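Local coordinates for protein NADH kinase POS5 (Saccharomyces cerevisiae, PDB 3AFO) that phosphorylates NADH and, less readily by about twofold, NAD(+) with ATP, acting as an antioxidant factor and key source of cellular NADPH, at residues A[44-49]-A[119-124]; A[60-65]-A[156-161]; A[113-118]-A[138-143]. All coordinates share one frame; numbering follows the deposited sequence. Where two conformers were deposited one is given.

Contact 1 (A[44-49]-A[119-124]). With NAI (1,4-dihydronicotinamide adenine dinucleotide), chain C.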
loop_
_atom_site.group_PDB
_atom_site.type_symbol
_atom_site.label_atom_id
_atom_site.label_comp_id
_atom_site.label_asym_id
_atom_site.label_seq_id
_atom_site.Cartn_x
_atom_site.Cartn_y
_atom_site.Cartn_z
ATOM N N VAL A 44 -36.871 26.523 4.333
ATOM C CA VAL A 44 -36.180 25.246 4.480
ATOM C C VAL A 44 -36.365 24.404 3.222
ATOM O O VAL A 44 -37.472 23.965 2.916
ATOM C CB VAL A 44 -36.679 24.489 5.734
ATOM C CG1 VAL A 44 -35.959 23.134 5.899
ATOM C CG2 VAL A 44 -36.474 25.352 6.992
ATOM N N TYR A 45 -35.272 24.194 2.492
ATOM C CA TYR A 45 -35.255 23.316 1.319
ATOM C C TYR A 45 -34.925 21.868 1.710
ATOM O O TYR A 45 -33.897 21.599 2.341
ATOM C CB TYR A 45 -34.263 23.840 0.283
ATOM C CG TYR A 45 -34.058 22.980 -0.945
ATOM C CD1 TYR A 45 -35.138 22.424 -1.626
ATOM C CD2 TYR A 45 -32.777 22.763 -1.454
ATOM C CE1 TYR A 45 -34.950 21.652 -2.763
ATOM C CE2 TYR A 45 -32.576 21.996 -2.599
ATOM C CZ TYR A 45 -33.667 21.443 -3.245
ATOM O OH TYR A 45 -33.487 20.681 -4.378
ATOM N N ILE A 46 -35.803 20.944 1.325
ATOM C CA ILE A 46 -35.654 19.544 1.715
ATOM C C ILE A 46 -35.500 18.664 0.490
ATOM O O ILE A 46 -36.315 18.727 -0.441
ATOM C CB ILE A 46 -36.850 19.033 2.569
ATOM C CG1 ILE A 46 -37.190 20.024 3.681
ATOM C CG2 ILE A 46 -36.538 17.652 3.170
ATOM C CD1 ILE A 46 -38.557 19.812 4.276
ATOM N N THR A 47 -34.444 17.853 0.489
ATOM C CA THR A 47 -34.194 16.899 -0.584
ATOM C C THR A 47 -34.117 15.497 0.000
ATOM O O THR A 47 -33.801 15.325 1.178
ATOM C CB THR A 47 -32.873 17.202 -1.324
ATOM O OG1 THR A 47 -31.762 16.911 -0.467
ATOM C CG2 THR A 47 -32.812 18.649 -1.723
ATOM N N LYS A 48 -34.409 14.497 -0.826
ATOM C CA LYS A 48 -34.365 13.107 -0.368
ATOM C C LYS A 48 -33.776 12.193 -1.421
ATOM O O LYS A 48 -33.775 12.507 -2.607
ATOM C CB LYS A 48 -35.759 12.615 0.033
ATOM C CG LYS A 48 -36.761 12.526 -1.117
ATOM C CD LYS A 48 -38.089 11.950 -0.639
ATOM C CE LYS A 48 -39.156 11.996 -1.741
ATOM N NZ LYS A 48 -38.760 11.251 -2.982
ATOM N N LYS A 49 -33.272 11.051 -0.976
ATOM C CA LYS A 49 -32.827 10.037 -1.904
ATOM C C LYS A 49 -34.063 9.527 -2.646
ATOM O O LYS A 49 -35.049 9.124 -2.016
ATOM C CB LYS A 49 -32.104 8.910 -1.168
ATOM C CG LYS A 49 -31.500 7.873 -2.119
ATOM C CD LYS A 49 -30.764 6.801 -1.356
ATOM C CE LYS A 49 -30.480 5.616 -2.250
ATOM N NZ LYS A 49 -30.292 4.423 -1.391
ATOM N N VAL A 119 -31.840 20.730 4.012
ATOM C CA VAL A 119 -32.044 19.528 4.810
ATOM C C VAL A 119 -32.050 18.326 3.860
ATOM O O VAL A 119 -32.828 18.286 2.915
ATOM C CB VAL A 119 -33.375 19.570 5.609
ATOM C CG1 VAL A 119 -33.635 18.225 6.285
ATOM C CG2 VAL A 119 -33.357 20.698 6.673
ATOM N N THR A 120 -31.169 17.360 4.112
ATOM C CA THR A 120 -31.077 16.160 3.278
ATOM C C THR A 120 -31.581 14.912 4.023
ATOM O O THR A 120 -31.311 14.722 5.207
ATOM C CB THR A 120 -29.629 15.925 2.763
ATOM O OG1 THR A 120 -28.767 15.777 3.884
ATOM C CG2 THR A 120 -29.146 17.118 1.923
ATOM N N LEU A 121 -32.328 14.082 3.307
ATOM C CA LEU A 121 -32.882 12.859 3.857
ATOM C C LEU A 121 -32.421 11.670 2.999
ATOM O O LEU A 121 -32.965 11.409 1.930
ATOM C CB LEU A 121 -34.417 12.954 3.904
ATOM C CG LEU A 121 -35.017 14.137 4.668
ATOM C CD1 LEU A 121 -36.490 14.244 4.373
ATOM C CD2 LEU A 121 -34.789 14.049 6.174
ATOM N N GLY A 122 -31.386 10.974 3.458
ATOM C CA GLY A 122 -30.826 9.887 2.665
ATOM C C GLY A 122 -29.414 9.534 3.063
ATOM O O GLY A 122 -29.148 9.236 4.228
ATOM N N GLY A 123 -28.517 9.564 2.082
ATOM C CA GLY A 123 -27.113 9.195 2.297
ATOM C C GLY A 123 -26.142 10.247 1.785
ATOM O O GLY A 123 -26.498 11.420 1.640
ATOM N N ASP A 124 -24.910 9.817 1.508
ATOM C CA ASP A 124 -23.852 10.719 1.071
ATOM C C ASP A 124 -24.188 11.362 -0.259
ATOM O O ASP A 124 -24.017 12.570 -0.419
ATOM C CB ASP A 124 -22.509 9.988 1.019
ATOM C CG ASP A 124 -22.018 9.572 2.399
ATOM O OD1 ASP A 124 -22.388 10.220 3.409
ATOM O OD2 ASP A 124 -21.247 8.594 2.479
HETATM P PA NAI C . -22.297 5.971 -4.746
HETATM O O1A NAI C . -23.424 5.481 -3.886
HETATM O O2A NAI C . -22.083 5.149 -6.128
HETATM O O5B NAI C . -20.910 5.848 -4.035
HETATM C C5B NAI C . -20.849 6.265 -2.758
HETATM C C4B NAI C . -20.254 5.190 -1.923
HETATM O O4B NAI C . -19.143 5.932 -1.351
HETATM C C3B NAI C . -21.335 5.072 -0.855
HETATM O O3B NAI C . -21.102 3.899 -0.072
HETATM C C2B NAI C . -21.076 6.342 -0.043
HETATM O O2B NAI C . -21.514 6.211 1.304
HETATM C C1B NAI C . -19.550 6.413 -0.049
HETATM N N9A NAI C . -19.073 7.816 0.106
HETATM C C8A NAI C . -19.352 8.863 -0.678
HETATM N N7A NAI C . -18.732 9.952 -0.193
HETATM C C5A NAI C . -18.039 9.588 0.887
HETATM C C6A NAI C . -17.209 10.253 1.792
HETATM N N6A NAI C . -16.934 11.569 1.687
HETATM N N1A NAI C . -16.674 9.539 2.802
HETATM C C2A NAI C . -16.909 8.244 2.951
HETATM N N3A NAI C . -17.690 7.584 2.108
HETATM C C4A NAI C . -18.267 8.228 1.077
HETATM O O3 NAI C . -22.488 7.542 -5.246
HETATM P PN NAI C . -22.761 8.757 -4.230
HETATM O O1N NAI C . -23.266 8.230 -2.921
HETATM O O2N NAI C . -23.485 9.755 -5.045
HETATM O O5D NAI C . -21.288 9.379 -3.888
HETATM C C5D NAI C . -20.425 9.804 -4.930
HETATM C C4D NAI C . -18.997 9.401 -4.598
HETATM O O4D NAI C . -18.866 8.005 -4.955
HETATM C C3D NAI C . -17.961 10.061 -5.494
HETATM O O3D NAI C . -17.637 11.376 -5.021
HETATM C C2D NAI C . -16.768 9.090 -5.336
HETATM O O2D NAI C . -15.873 9.581 -4.326
HETATM C C1D NAI C . -17.455 7.787 -4.832
HETATM N N1N NAI C . -17.032 6.688 -5.714
HETATM C C2N NAI C . -16.268 5.674 -5.145
HETATM C C3N NAI C . -15.809 4.614 -5.908
HETATM C C7N NAI C . -14.977 3.510 -5.206
HETATM O O7N NAI C . -14.566 2.518 -5.804
HETATM N N7N NAI C . -14.756 3.710 -3.923
HETATM C C4N NAI C . -16.124 4.570 -7.272
HETATM C C5N NAI C . -16.894 5.590 -7.869
HETATM C C6N NAI C . -17.350 6.663 -7.101
#
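Val-44 meets Val-119 through methyl groups: its CG1 lies 3.6 Å from CG2 of Val-119, the two side chains crossing at a slant. That methyl of Val-44, anti to the backbone N (chi1 180°), is the branch that reaches Val-119. The next residue, Tyr-45, contributes its carbonyl, and Val-119 N donates to Tyr-45 O at 2.8 Å in a nearly straight bond. Ile-46 pairs with Val-119 in parallel register. Its CG2 branch reaches past Val-119 and touches CD1 of Leu-121 at 3.6 Å. Ile-46, Val-119 and Leu-121 thus line one face of the sheet, where Met-59, Phe-62 and Ile-63 of helix 53-69 pack on Ile-46.

Thr-47 binds with both backbone groups. Its N donates to Val-119 O, and its O accepts from Leu-121 N at 2.9 Å, with a more bent N-H...O angle of 142°. The side chains of Thr-47 and Thr-120 both lie on the other face. Thr-126 of helix 124-132 packs on both threonines. Lys-48 lays its CB near CB of Leu-121, while its amine leads away to a salt bridge with Glu-84. Lys-49 N closes the ladder by donating to Leu-121 O at 2.9 Å.

Beyond the paired strands the chain turns through Gly-122 and Gly-123. Gly-122 has phi 160°, a backbone conformation largely confined to glycine. Gly-123 sits at the N-cap position of helix 124-132, and Asp-124 begins it. OD2 of Asp-124 accepts from ribose O2B of the bound NADH at 2.7 Å. Central strand 117-122 running into the GGDG motif at the nucleotide site is characteristic of the NAD kinase family.

Contact 2 (A[60-65]-A[156-161])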
loop_
_atom_site.group_PDB
_atom_site.type_symbol
_atom_site.label_atom_id
_atom_site.label_comp_id
_atom_site.label_asym_id
_atom_site.label_seq_id
_atom_site.Cartn_x
_atom_site.Cartn_y
_atom_site.Cartn_z
ATOM N N VAL A 60 -42.352 13.522 4.381
ATOM C CA VAL A 60 -43.721 13.848 4.775
ATOM C C VAL A 60 -43.807 14.090 6.282
ATOM O O VAL A 60 -44.416 15.068 6.730
ATOM C CB VAL A 60 -44.709 12.755 4.296
ATOM C CG1 VAL A 60 -46.123 12.990 4.838
ATOM C CG2 VAL A 60 -44.725 12.717 2.786
ATOM N N GLU A 61 -43.162 13.221 7.059
ATOM C CA GLU A 61 -43.143 13.338 8.515
ATOM C C GLU A 61 -42.401 14.598 8.983
ATOM O O GLU A 61 -42.807 15.252 9.958
ATOM C CB GLU A 61 -42.529 12.071 9.124
ATOM C CG GLU A 61 -42.581 11.980 10.639
ATOM C CD GLU A 61 -41.875 10.733 11.182
ATOM O OE1 GLU A 61 -41.694 9.752 10.426
ATOM O OE2 GLU A 61 -41.497 10.735 12.373
ATOM N N PHE A 62 -41.319 14.947 8.292
ATOM C CA PHE A 62 -40.560 16.124 8.672
ATOM C C PHE A 62 -41.341 17.408 8.379
ATOM O O PHE A 62 -41.422 18.294 9.223
ATOM C CB PHE A 62 -39.195 16.143 7.974
ATOM C CG PHE A 62 -38.291 17.229 8.459
ATOM C CD1 PHE A 62 -37.880 17.266 9.785
ATOM C CD2 PHE A 62 -37.834 18.208 7.587
ATOM C CE1 PHE A 62 -37.022 18.287 10.249
ATOM C CE2 PHE A 62 -36.983 19.220 8.039
ATOM C CZ PHE A 62 -36.583 19.258 9.374
ATOM N N ILE A 63 -41.911 17.484 7.182
ATOM C CA ILE A 63 -42.711 18.623 6.734
ATOM C C ILE A 63 -43.952 18.828 7.615
ATOM O O ILE A 63 -44.308 19.968 7.939
ATOM C CB ILE A 63 -43.120 18.450 5.257
ATOM C CG1 ILE A 63 -41.878 18.513 4.357
ATOM C CG2 ILE A 63 -44.156 19.512 4.840
ATOM C CD1 ILE A 63 -42.116 18.127 2.913
ATOM N N THR A 64 -44.596 17.720 7.989
ATOM C CA THR A 64 -45.721 17.729 8.937
ATOM C C THR A 64 -45.294 18.375 10.263
ATOM O O THR A 64 -45.964 19.290 10.760
ATOM C CB THR A 64 -46.320 16.300 9.120
ATOM O OG1 THR A 64 -46.860 15.854 7.871
ATOM C CG2 THR A 64 -47.443 16.261 10.176
ATOM N N HIS A 65 -44.156 17.937 10.800
ATOM C CA HIS A 65 -43.597 18.537 12.005
ATOM C C HIS A 65 -43.329 20.048 11.880
ATOM O O HIS A 65 -43.660 20.810 12.786
ATOM C CB HIS A 65 -42.323 17.801 12.438
ATOM C CG HIS A 65 -41.593 18.472 13.557
ATOM N ND1 HIS A 65 -42.128 18.607 14.821
ATOM C CD2 HIS A 65 -40.362 19.037 13.607
ATOM C CE1 HIS A 65 -41.261 19.232 15.598
ATOM N NE2 HIS A 65 -40.181 19.499 14.887
ATOM N N PHE A 156 -26.708 12.693 11.688
ATOM C CA PHE A 156 -27.917 12.495 12.497
ATOM C C PHE A 156 -28.812 11.386 11.996
ATOM O O PHE A 156 -29.064 11.256 10.796
ATOM C CB PHE A 156 -28.753 13.787 12.563
ATOM C CG PHE A 156 -27.998 14.966 13.093
ATOM C CD1 PHE A 156 -27.768 15.094 14.453
ATOM C CD2 PHE A 156 -27.487 15.929 12.226
ATOM C CE1 PHE A 156 -27.040 16.174 14.952
ATOM C CE2 PHE A 156 -26.761 17.002 12.713
ATOM C CZ PHE A 156 -26.547 17.128 14.078
ATOM N N ASP A 157 -29.310 10.604 12.944
ATOM C CA ASP A 157 -30.399 9.671 12.707
ATOM C C ASP A 157 -31.657 10.512 12.528
ATOM O O ASP A 157 -31.880 11.435 13.294
ATOM C CB ASP A 157 -30.560 8.787 13.948
ATOM C CG ASP A 157 -31.431 7.567 13.701
ATOM O OD1 ASP A 157 -32.469 7.666 12.999
ATOM O OD2 ASP A 157 -31.079 6.494 14.240
ATOM N N PHE A 158 -32.484 10.181 11.539
ATOM C CA PHE A 158 -33.742 10.917 11.326
ATOM C C PHE A 158 -34.673 10.928 12.547
ATOM O O PHE A 158 -35.471 11.856 12.703
ATOM C CB PHE A 158 -34.497 10.441 10.075
ATOM C CG PHE A 158 -35.835 11.140 9.876
ATOM C CD1 PHE A 158 -35.886 12.457 9.425
ATOM C CD2 PHE A 158 -37.034 10.488 10.182
ATOM C CE1 PHE A 158 -37.118 13.118 9.257
ATOM C CE2 PHE A 158 -38.265 11.138 10.028
ATOM C CZ PHE A 158 -38.304 12.461 9.563
ATOM N N LYS A 159 -34.566 9.891 13.380
ATOM C CA LYS A 159 -35.311 9.787 14.638
ATOM C C LYS A 159 -35.130 11.015 15.517
ATOM O O LYS A 159 -36.047 11.404 16.245
ATOM C CB LYS A 159 -34.875 8.546 15.429
ATOM C CG LYS A 159 -35.767 7.324 15.259
ATOM C CD LYS A 159 -35.485 6.574 13.970
ATOM C CE LYS A 159 -35.974 5.136 14.068
ATOM N NZ LYS A 159 -35.823 4.391 12.778
ATOM N N GLU A 160 -33.943 11.620 15.441
ATOM C CA GLU A 160 -33.589 12.765 16.281
ATOM C C GLU A 160 -34.088 14.101 15.709
ATOM O O GLU A 160 -33.728 15.150 16.228
ATOM C CB GLU A 160 -32.066 12.879 16.472
ATOM C CG GLU A 160 -31.238 11.584 16.430
ATOM C CD GLU A 160 -29.736 11.863 16.602
ATOM O OE1 GLU A 160 -29.370 12.564 17.576
ATOM O OE2 GLU A 160 -28.926 11.395 15.773
ATOM N N HIS A 161 -34.894 14.069 14.645
ATOM C CA HIS A 161 -35.162 15.290 13.852
ATOM C C HIS A 161 -35.794 16.477 14.593
ATOM O O HIS A 161 -35.429 17.623 14.319
ATOM C CB HIS A 161 -35.924 14.980 12.554
ATOM C CG HIS A 161 -37.367 14.627 12.755
ATOM N ND1 HIS A 161 -37.806 13.327 12.901
ATOM C CD2 HIS A 161 -38.477 15.407 12.802
ATOM C CE1 HIS A 161 -39.120 13.322 13.045
ATOM N NE2 HIS A 161 -39.551 14.571 12.995
#
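Phe-158 O is gripped twice, by the backbone N of His-161 and by its ring ND1, and the same two residues face helix 53-69 across the contact. His-161 ND1 donates to Phe-158 O at 2.8 Å, with that oxygen in the plane of the imidazole. This bond fixes the rotation of the ring. The setting is the alpha/beta N-terminal domain: a helix on one face of the parallel sheet meets the 3-10 turn after edge strand 156-157 and the first residue of helix 161-169.

His-161 places CG between its backbone N and carbonyl carbon (chi1 73°), which brings the ring over Phe-158 and toward the helix. ND1 then lies above one face of the Phe-158 ring, offset toward its rim. On the helix side, CD2 of His-161 meets the edge of the Phe-62 ring, 3.6 Å from CD1. The two planes are 79° apart. His-161 also turns its edge toward the face of His-65 in an offset edge-to-face pair, with centroids 5.6 Å apart. Phe-62, His-65 and His-161 form an aromatic cluster.

Phe-158 meets the helix at Glu-61 and Phe-62. Its CE1 edge touches CB of Phe-62 at 3.9 Å, in the plane of the ring. Phe-62 itself packs on Ile-46 of strand 43-48, so the cluster borders the sheet.

Glu-61 comes from the exposed side with an extended chain. Its carboxylate stands nearly upright to both rings it meets. Glu-61 OE2 and His-161 NE2 are 4.3 Å apart, too far for a salt bridge, though the negative charge could favour a protonated imidazole. No hydrogen bond joins the two segments. The carboxylate instead meets ring carbons: OE2 lies 3.6 Å from CE1 of His-161, and OE1 lies 3.7 Å from CE2 of Phe-158.

Contact 3 (A[113-118]-A[138-143])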
loop_
_atom_site.group_PDB
_atom_site.type_symbol
_atom_site.label_atom_id
_atom_site.label_comp_id
_atom_site.label_asym_id
_atom_site.label_seq_id
_atom_site.Cartn_x
_atom_site.Cartn_y
_atom_site.Cartn_z
ATOM N N ASN A 113 -31.808 30.813 -4.670
ATOM C CA ASN A 113 -31.869 32.201 -4.184
ATOM C C ASN A 113 -32.595 32.399 -2.865
ATOM O O ASN A 113 -32.415 33.425 -2.195
ATOM C CB ASN A 113 -32.559 33.095 -5.223
ATOM C CG ASN A 113 -31.785 33.203 -6.510
ATOM O OD1 ASN A 113 -32.373 33.385 -7.582
ATOM N ND2 ASN A 113 -30.454 33.093 -6.424
ATOM N N ARG A 114 -33.428 31.431 -2.500
ATOM C CA ARG A 114 -34.342 31.612 -1.379
ATOM C C ARG A 114 -34.122 30.676 -0.196
ATOM O O ARG A 114 -34.699 30.869 0.865
ATOM C CB ARG A 114 -35.783 31.588 -1.883
ATOM C CG ARG A 114 -36.117 32.882 -2.617
ATOM C CD ARG A 114 -37.240 32.716 -3.592
ATOM N NE ARG A 114 -37.515 33.977 -4.276
ATOM C CZ ARG A 114 -37.104 34.271 -5.505
ATOM N NH1 ARG A 114 -36.390 33.394 -6.211
ATOM N NH2 ARG A 114 -37.408 35.448 -6.029
ATOM N N THR A 115 -33.253 29.686 -0.370
ATOM C CA THR A 115 -32.966 28.718 0.690
ATOM C C THR A 115 -32.144 29.277 1.863
ATOM O O THR A 115 -31.032 29.761 1.670
ATOM C CB THR A 115 -32.265 27.469 0.089
ATOM O OG1 THR A 115 -33.134 26.842 -0.865
ATOM C CG2 THR A 115 -31.919 26.476 1.178
ATOM N N ASP A 116 -32.683 29.201 3.076
ATOM C CA ASP A 116 -31.920 29.514 4.291
ATOM C C ASP A 116 -31.146 28.285 4.784
ATOM O O ASP A 116 -30.073 28.404 5.386
ATOM C CB ASP A 116 -32.833 29.982 5.437
ATOM C CG ASP A 116 -33.732 31.176 5.060
ATOM O OD1 ASP A 116 -33.470 31.851 4.031
ATOM O OD2 ASP A 116 -34.704 31.422 5.820
ATOM N N LEU A 117 -31.724 27.105 4.553
ATOM C CA LEU A 117 -31.204 25.864 5.105
ATOM C C LEU A 117 -31.518 24.706 4.172
ATOM O O LEU A 117 -32.654 24.559 3.712
ATOM C CB LEU A 117 -31.813 25.599 6.488
ATOM C CG LEU A 117 -31.432 24.317 7.242
ATOM C CD1 LEU A 117 -30.082 24.465 7.906
ATOM C CD2 LEU A 117 -32.492 23.962 8.283
ATOM N N LEU A 118 -30.495 23.903 3.889
ATOM C CA LEU A 118 -30.639 22.666 3.144
ATOM C C LEU A 118 -30.756 21.504 4.130
ATOM O O LEU A 118 -29.892 21.330 4.983
ATOM C CB LEU A 118 -29.449 22.458 2.180
ATOM C CG LEU A 118 -29.287 21.077 1.506
ATOM C CD1 LEU A 118 -30.467 20.740 0.591
ATOM C CD2 LEU A 118 -27.956 20.952 0.742
ATOM N N GLN A 138 -23.360 30.909 -2.906
ATOM C CA GLN A 138 -23.151 30.612 -1.521
ATOM C C GLN A 138 -24.011 29.404 -1.131
ATOM O O GLN A 138 -25.188 29.347 -1.479
ATOM C CB GLN A 138 -23.588 31.838 -0.745
ATOM C CG GLN A 138 -23.416 31.782 0.730
ATOM C CD GLN A 138 -23.539 33.158 1.317
ATOM O OE1 GLN A 138 -22.714 34.026 1.043
ATOM N NE2 GLN A 138 -24.582 33.381 2.108
ATOM N N VAL A 139 -23.418 28.448 -0.416
ATOM C CA VAL A 139 -24.143 27.276 0.073
ATOM C C VAL A 139 -24.757 27.562 1.449
ATOM O O VAL A 139 -24.058 27.965 2.378
ATOM C CB VAL A 139 -23.233 26.006 0.134
ATOM C CG1 VAL A 139 -24.070 24.747 0.356
ATOM C CG2 VAL A 139 -22.412 25.868 -1.145
ATOM N N PRO A 140 -26.079 27.364 1.590
ATOM C CA PRO A 140 -26.689 27.497 2.909
ATOM C C PRO A 140 -26.180 26.373 3.820
ATOM O O PRO A 140 -25.685 25.364 3.315
ATOM C CB PRO A 140 -28.183 27.313 2.621
ATOM C CG PRO A 140 -28.237 26.537 1.348
ATOM C CD PRO A 140 -27.058 26.989 0.555
ATOM N N PRO A 141 -26.313 26.536 5.150
ATOM C CA PRO A 141 -25.979 25.475 6.099
ATOM C C PRO A 141 -26.701 24.179 5.741
ATOM O O PRO A 141 -27.818 24.220 5.204
ATOM C CB PRO A 141 -26.505 26.017 7.426
ATOM C CG PRO A 141 -26.562 27.495 7.242
ATOM C CD PRO A 141 -26.829 27.744 5.820
ATOM N N VAL A 142 -26.062 23.045 6.027
ATOM C CA VAL A 142 -26.580 21.731 5.623
ATOM C C VAL A 142 -26.893 20.863 6.838
ATOM O O VAL A 142 -26.019 20.591 7.668
ATOM C CB VAL A 142 -25.580 20.981 4.697
ATOM C CG1 VAL A 142 -26.165 19.639 4.229
ATOM C CG2 VAL A 142 -25.205 21.844 3.495
ATOM N N LEU A 143 -28.149 20.438 6.934
ATOM C CA LEU A 143 -28.613 19.578 8.017
ATOM C C LEU A 143 -28.917 18.218 7.422
ATOM O O LEU A 143 -29.835 18.079 6.615
ATOM C CB LEU A 143 -29.880 20.152 8.688
ATOM C CG LEU A 143 -30.465 19.331 9.852
ATOM C CD1 LEU A 143 -29.413 19.002 10.899
ATOM C CD2 LEU A 143 -31.701 20.003 10.503
#
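Leu-118 and Val-142 pair in parallel, their CA atoms 4.8 Å apart, and the backbone of Leu-118 is bonded on both sides of this bridge. Its N donates to Pro-141 O at 3.0 Å, and its O accepts from Leu-143 N at 2.8 Å. Both bonds are close to straight. A CA-H...O contact from Val-142 to Leu-118 O adds to the second.

Two prolines fill the approach to the strand pair. Pro-140 lies against the other segment, its CG 3.7 Å from CG2 of Thr-115. The methyl of Thr-115 is anti to the backbone N (chi1 -61° for OG1), which leaves OG1 beside that N and bonded to Ile-111 O. Pro-141 sets its CD 3.3 Å from Asp-116 O. As prolines, neither residue has an N-H to offer that carbonyl.

Leu-117 starts away from the other segment, but CD1 swings back to lie 3.9 Å from CB of Pro-141. The two side chains cross at about a right angle. The same methyl also comes near CB of Leu-143. On the opposite face Leu-118 and Val-142 run side by side in the same direction, with CD2 of Leu-118 4.0 Å from CG2 of Val-142.

Asp-116 points away. Its carboxylate accepts from the backbone N atoms of Ser-20, Gln-42 and Asn-43, which ties the start of this strand to the start of strand 43-48.

The contact joins the two strands of a beta-alpha-beta unit, 117-122 and 142-146, at the ends where they enter the sheet. Connecting helix 124-132 covers the Leu-118 and Val-142 face through Val-131. Helix 161-169 covers the other, with Phe-165 on Leu-117 and Val-164 on Leu-143.

All three contacts belong to the five-stranded parallel sheet of the N-terminal domain and its helices. Strand 117-122 is shared: contact 1 pairs it with strand 43-48 and contact 3 with strand 142-146, their centres about 12 Å apart. Thr-120 N and Leu-143 O probably bond between them. Contact 2 lies about 11 Å from contact 1 and 18 Å from contact 3. It adds helix 53-69 and the turn after strand 156-157, and Phe-62 packs on Val-119. Along the chain contacts 1 and 2 alternate, as do contacts 1 and 3, while contact 3 nests inside the loop of contact 2. Contacts 1 and 3 flank the central strand, which leads to bound NADH; contact 2 packs beside it.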